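Local coordinates for alpha-fucosidase (Bifidobacterium bifidum, PDB 2EAB), which probably releases alpha-1,2-linked L-fucose from glycans by hydrolysis, this chain being the glycoside hydrolase family 95 catalytic portion of a longer, membrane-associated protein, at residues E477-A489 / W501-Q513. Residues are numbered along the deposited sequence; the frame is centred on the assembly and turned at random.
Sequences EGEGYMAHTENTA and WGWSPAAVPWILQ
One face of the W503 indole receives H484, whose NE2 lies 3.4 Å above the ring plane, offset toward the rim, with P505 CD over that same face. The imidazole is tilted, its plane 44° from that of the six-membered ring, while ND1 is hydrogen-bonded to the backbone O of T493. M482 adds an oblique Met-aromatic contact, SD 5.2 Å from the centroid of the W503 six-membered ring; its chain bends at chi3 (-113°), bringing CE within 3.8 Å of W503 CH2. F499 also stacks on W503, and a leucine in place of this tryptophan would probably take away that stack and leave H484 NE2 and the M482 methyl without the indole they pack on. Further along, T485 OG1 and S504 OG share a short hydrogen bond of 2.6 Å, and one water takes the N-H of E486 and donates to G502 O. On helix 507-520, V508 straddles two partners, CG1 lying 3.5 Å from Y481 CE1 and CG2 3.6 Å from A483 CB; the Y481 hydroxyl is bonded to L534 O. A483 O is buried and accepts no hydrogen bond in the model; P505 CA makes a C-H...O contact with it (3.5 Å, 169° at the hydrogen). Within the family 95 catalytic domain, apolar and aromatic packing therefore dominates this join, with direct polar pairing confined to one hydroxyl pair.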
loop_
_atom_site.group_PDB
_atom_site.type_symbol
_atom_site.label_atom_id
_atom_site.label_comp_id
_atom_site.label_asym_id
_atom_site.label_seq_id
_atom_site.Cartn_x
_atom_site.Cartn_y
_atom_site.Cartn_z
ATOM N N GLU A 477 22.982 -9.001 10.777
ATOM C CA GLU A 477 24.174 -9.808 11.042
ATOM C C GLU A 477 24.103 -11.207 10.442
ATOM O O GLU A 477 25.061 -11.977 10.539
ATOM C CB GLU A 477 24.435 -9.898 12.550
ATOM C CG GLU A 477 24.496 -8.548 13.258
ATOM C CD GLU A 477 25.447 -7.582 12.593
ATOM O OE1 GLU A 477 26.638 -7.924 12.442
ATOM O OE2 GLU A 477 25.004 -6.475 12.220
ATOM N N GLY A 478 22.978 -11.528 9.811
ATOM C CA GLY A 478 22.804 -12.820 9.154
ATOM C C GLY A 478 23.317 -12.815 7.727
ATOM O O GLY A 478 23.811 -11.798 7.234
ATOM N N GLU A 479 23.199 -13.962 7.066
ATOM C CA GLU A 479 23.698 -14.123 5.701
ATOM C C GLU A 479 22.717 -13.664 4.628
ATOM O O GLU A 479 23.080 -13.559 3.456
ATOM C CB GLU A 479 24.121 -15.569 5.453
ATOM C CG GLU A 479 25.363 -15.962 6.222
ATOM C CD GLU A 479 26.542 -15.068 5.884
ATOM O OE1 GLU A 479 26.928 -15.005 4.696
ATOM O OE2 GLU A 479 27.070 -14.412 6.807
ATOM N N GLY A 480 21.482 -13.380 5.030
ATOM C CA GLY A 480 20.478 -12.932 4.083
ATOM C C GLY A 480 19.121 -13.553 4.301
ATOM O O GLY A 480 18.994 -14.655 4.833
ATOM N N TYR A 481 18.100 -12.823 3.874
ATOM C CA TYR A 481 16.725 -13.289 3.926
ATOM C C TYR A 481 16.108 -13.099 2.545
ATOM O O TYR A 481 16.299 -12.068 1.897
ATOM C CB TYR A 481 15.927 -12.579 5.040
ATOM C CG TYR A 481 15.996 -11.067 4.998
ATOM C CD1 TYR A 481 14.929 -10.321 4.515
ATOM C CD2 TYR A 481 17.135 -10.385 5.436
ATOM C CE1 TYR A 481 14.991 -8.936 4.464
ATOM C CE2 TYR A 481 17.213 -9.003 5.385
ATOM C CZ TYR A 481 16.137 -8.284 4.895
ATOM O OH TYR A 481 16.197 -6.911 4.838
ATOM N N MET A 482 15.399 -14.127 2.099
ATOM C CA MET A 482 14.824 -14.162 0.771
ATOM C C MET A 482 13.318 -14.357 0.892
ATOM O O MET A 482 12.854 -15.165 1.694
ATOM C CB MET A 482 15.452 -15.311 -0.023
ATOM C CG MET A 482 14.957 -15.426 -1.451
ATOM S SD MET A 482 15.576 -16.913 -2.259
ATOM C CE MET A 482 16.676 -16.239 -3.511
ATOM N N ALA A 483 12.567 -13.597 0.099
ATOM C CA ALA A 483 11.122 -13.761 -0.015
ATOM C C ALA A 483 10.721 -13.377 -1.429
ATOM O O ALA A 483 11.500 -12.758 -2.161
ATOM C CB ALA A 483 10.379 -12.929 1.015
ATOM N N HIS A 484 9.493 -13.727 -1.798
ATOM C CA HIS A 484 9.061 -13.629 -3.176
ATOM C C HIS A 484 7.767 -12.810 -3.302
ATOM O O HIS A 484 7.606 -11.823 -2.584
ATOM C CB HIS A 484 9.019 -15.043 -3.752
ATOM C CG HIS A 484 10.381 -15.629 -3.931
ATOM N ND1 HIS A 484 11.068 -16.319 -2.950
ATOM C CD2 HIS A 484 11.212 -15.561 -4.993
ATOM C CE1 HIS A 484 12.256 -16.670 -3.420
ATOM N NE2 HIS A 484 12.361 -16.225 -4.659
ATOM N N THR A 485 6.879 -13.160 -4.235
ATOM C CA THR A 485 5.676 -12.358 -4.473
ATOM C C THR A 485 4.583 -12.618 -3.436
ATOM O O THR A 485 4.155 -11.709 -2.724
ATOM C CB THR A 485 5.114 -12.564 -5.902
ATOM O OG1 THR A 485 6.045 -12.048 -6.862
ATOM C CG2 THR A 485 3.790 -11.843 -6.072
ATOM N N GLU A 486 4.113 -13.859 -3.377
ATOM C CA GLU A 486 2.985 -14.193 -2.521
ATOM C C GLU A 486 3.458 -14.413 -1.096
ATOM O O GLU A 486 4.195 -15.357 -0.822
ATOM C CB GLU A 486 2.271 -15.442 -3.025
ATOM C CG GLU A 486 1.716 -15.317 -4.425
ATOM C CD GLU A 486 0.795 -16.461 -4.763
ATOM O OE1 GLU A 486 1.056 -17.600 -4.311
ATOM O OE2 GLU A 486 -0.196 -16.226 -5.488
ATOM N N ASN A 487 3.018 -13.529 -0.205
ATOM C CA ASN A 487 3.369 -13.565 1.202
ATOM C C ASN A 487 2.117 -13.600 2.063
ATOM O O ASN A 487 1.004 -13.360 1.579
ATOM C CB ASN A 487 4.281 -12.383 1.534
ATOM C CG ASN A 487 5.713 -12.641 1.122
ATOM O OD1 ASN A 487 6.486 -13.219 1.884
ATOM N ND2 ASN A 487 6.066 -12.252 -0.098
ATOM N N THR A 488 2.295 -13.945 3.335
ATOM C CA THR A 488 1.157 -14.177 4.220
ATOM C C THR A 488 1.453 -13.624 5.613
ATOM O O THR A 488 2.458 -12.944 5.824
ATOM C CB THR A 488 0.836 -15.682 4.350
ATOM O OG1 THR A 488 1.875 -16.309 5.106
ATOM C CG2 THR A 488 0.678 -16.354 2.990
ATOM N N ALA A 489 0.588 -13.946 6.568
ATOM C CA ALA A 489 0.811 -13.612 7.971
ATOM C C ALA A 489 1.851 -14.519 8.648
ATOM O O ALA A 489 2.227 -14.269 9.796
ATOM C CB ALA A 489 -0.509 -13.664 8.732
ATOM N N TRP A 501 5.146 -16.637 -12.080
ATOM C CA TRP A 501 4.482 -15.775 -11.103
ATOM C C TRP A 501 4.988 -15.976 -9.678
ATOM O O TRP A 501 4.715 -15.147 -8.807
ATOM C CB TRP A 501 2.952 -15.936 -11.149
ATOM C CG TRP A 501 2.458 -17.349 -10.978
ATOM C CD1 TRP A 501 2.064 -18.201 -11.971
ATOM C CD2 TRP A 501 2.299 -18.068 -9.746
ATOM N NE1 TRP A 501 1.672 -19.405 -11.436
ATOM C CE2 TRP A 501 1.809 -19.353 -10.074
ATOM C CE3 TRP A 501 2.531 -17.756 -8.399
ATOM C CZ2 TRP A 501 1.537 -20.323 -9.099
ATOM C CZ3 TRP A 501 2.258 -18.723 -7.432
ATOM C CH2 TRP A 501 1.773 -19.992 -7.790
ATOM N N GLY A 502 5.715 -17.066 -9.443
ATOM C CA GLY A 502 6.094 -17.452 -8.087
ATOM C C GLY A 502 7.456 -17.000 -7.602
ATOM O O GLY A 502 7.659 -16.875 -6.392
ATOM N N TRP A 503 8.389 -16.776 -8.525
ATOM C CA TRP A 503 9.773 -16.445 -8.186
ATOM C C TRP A 503 10.039 -14.975 -8.456
ATOM O O TRP A 503 9.875 -14.509 -9.582
ATOM C CB TRP A 503 10.733 -17.313 -9.005
ATOM C CG TRP A 503 12.184 -16.979 -8.811
ATOM C CD1 TRP A 503 12.906 -16.026 -9.477
ATOM C CD2 TRP A 503 13.092 -17.600 -7.894
ATOM N NE1 TRP A 503 14.207 -16.025 -9.038
ATOM C CE2 TRP A 503 14.347 -16.973 -8.060
ATOM C CE3 TRP A 503 12.971 -18.632 -6.955
ATOM C CZ2 TRP A 503 15.470 -17.340 -7.316
ATOM C CZ3 TRP A 503 14.083 -18.987 -6.209
ATOM C CH2 TRP A 503 15.316 -18.342 -6.394
ATOM N N SER A 504 10.450 -14.251 -7.420
ATOM C CA SER A 504 10.774 -12.842 -7.559
ATOM C C SER A 504 11.530 -12.342 -6.340
ATOM O O SER A 504 10.990 -11.565 -5.561
ATOM C CB SER A 504 9.500 -12.018 -7.747
ATOM O OG SER A 504 8.671 -12.098 -6.597
ATOM N N PRO A 505 12.791 -12.766 -6.178
ATOM C CA PRO A 505 13.503 -12.403 -4.959
ATOM C C PRO A 505 13.825 -10.918 -4.843
ATOM O O PRO A 505 14.113 -10.450 -3.739
ATOM C CB PRO A 505 14.781 -13.239 -5.030
ATOM C CG PRO A 505 14.978 -13.517 -6.474
ATOM C CD PRO A 505 13.601 -13.626 -7.055
ATOM N N ALA A 506 13.779 -10.180 -5.952
ATOM C CA ALA A 506 13.974 -8.734 -5.881
ATOM C C ALA A 506 12.795 -8.023 -5.211
ATOM O O ALA A 506 12.861 -6.814 -4.964
ATOM C CB ALA A 506 14.269 -8.145 -7.253
ATOM N N ALA A 507 11.735 -8.774 -4.907
ATOM C CA ALA A 507 10.625 -8.259 -4.112
ATOM C C ALA A 507 11.106 -7.696 -2.773
ATOM O O ALA A 507 10.544 -6.714 -2.271
ATOM C CB ALA A 507 9.599 -9.352 -3.878
ATOM N N VAL A 508 12.124 -8.324 -2.181
ATOM C CA VAL A 508 12.651 -7.848 -0.899
ATOM C C VAL A 508 13.405 -6.515 -1.047
ATOM O O VAL A 508 13.040 -5.541 -0.394
ATOM C CB VAL A 508 13.452 -8.939 -0.135
ATOM C CG1 VAL A 508 14.079 -8.359 1.125
ATOM C CG2 VAL A 508 12.541 -10.103 0.214
ATOM N N PRO A 509 14.419 -6.441 -1.939
ATOM C CA PRO A 509 14.928 -5.111 -2.296
ATOM C C PRO A 509 13.820 -4.073 -2.530
ATOM O O PRO A 509 13.880 -2.974 -1.982
ATOM C CB PRO A 509 15.727 -5.386 -3.576
ATOM C CG PRO A 509 16.283 -6.765 -3.352
ATOM C CD PRO A 509 15.199 -7.514 -2.593
ATOM N N TRP A 510 12.803 -4.413 -3.314
ATOM C CA TRP A 510 11.758 -3.446 -3.616
ATOM C C TRP A 510 11.009 -2.963 -2.368
ATOM O O TRP A 510 10.895 -1.756 -2.146
ATOM C CB TRP A 510 10.788 -4.008 -4.644
ATOM C CG TRP A 510 9.912 -2.979 -5.299
ATOM C CD1 TRP A 510 9.822 -1.641 -5.008
ATOM C CD2 TRP A 510 8.986 -3.223 -6.347
ATOM N NE1 TRP A 510 8.902 -1.042 -5.830
ATOM C CE2 TRP A 510 8.364 -1.995 -6.656
ATOM C CE3 TRP A 510 8.617 -4.373 -7.061
ATOM C CZ2 TRP A 510 7.400 -1.879 -7.663
ATOM C CZ3 TRP A 510 7.667 -4.261 -8.061
ATOM C CH2 TRP A 510 7.063 -3.024 -8.348
ATOM N N ILE A 511 10.499 -3.885 -1.555
ATOM C CA ILE A 511 9.780 -3.464 -0.353
ATOM C C ILE A 511 10.700 -2.708 0.613
ATOM O O ILE A 511 10.239 -1.842 1.352
ATOM C CB ILE A 511 9.040 -4.644 0.338
ATOM C CG1 ILE A 511 7.875 -4.135 1.195
ATOM C CG2 ILE A 511 9.999 -5.513 1.150
ATOM C CD1 ILE A 511 6.732 -3.518 0.389
ATOM N N LEU A 512 11.995 -3.016 0.586
ATOM C CA LEU A 512 12.957 -2.234 1.362
ATOM C C LEU A 512 13.015 -0.766 0.956
ATOM O O LEU A 512 13.397 0.083 1.772
ATOM C CB LEU A 512 14.343 -2.867 1.344
ATOM C CG LEU A 512 14.468 -4.132 2.204
ATOM C CD1 LEU A 512 15.766 -4.857 1.884
ATOM C CD2 LEU A 512 14.366 -3.840 3.694
ATOM N N GLN A 513 12.651 -0.454 -0.286
ATOM C CA GLN A 513 12.532 0.955 -0.664
ATOM C C GLN A 513 11.478 1.661 0.176
ATOM O O GLN A 513 11.725 2.751 0.699
ATOM C CB GLN A 513 12.198 1.128 -2.138
ATOM C CG GLN A 513 13.329 0.791 -3.081
ATOM C CD GLN A 513 13.068 1.258 -4.498
ATOM O OE1 GLN A 513 12.613 2.376 -4.715
ATOM N NE2 GLN A 513 13.383 0.410 -5.471
HETATM O O HOH W 1 5.590 -15.950 -4.798
#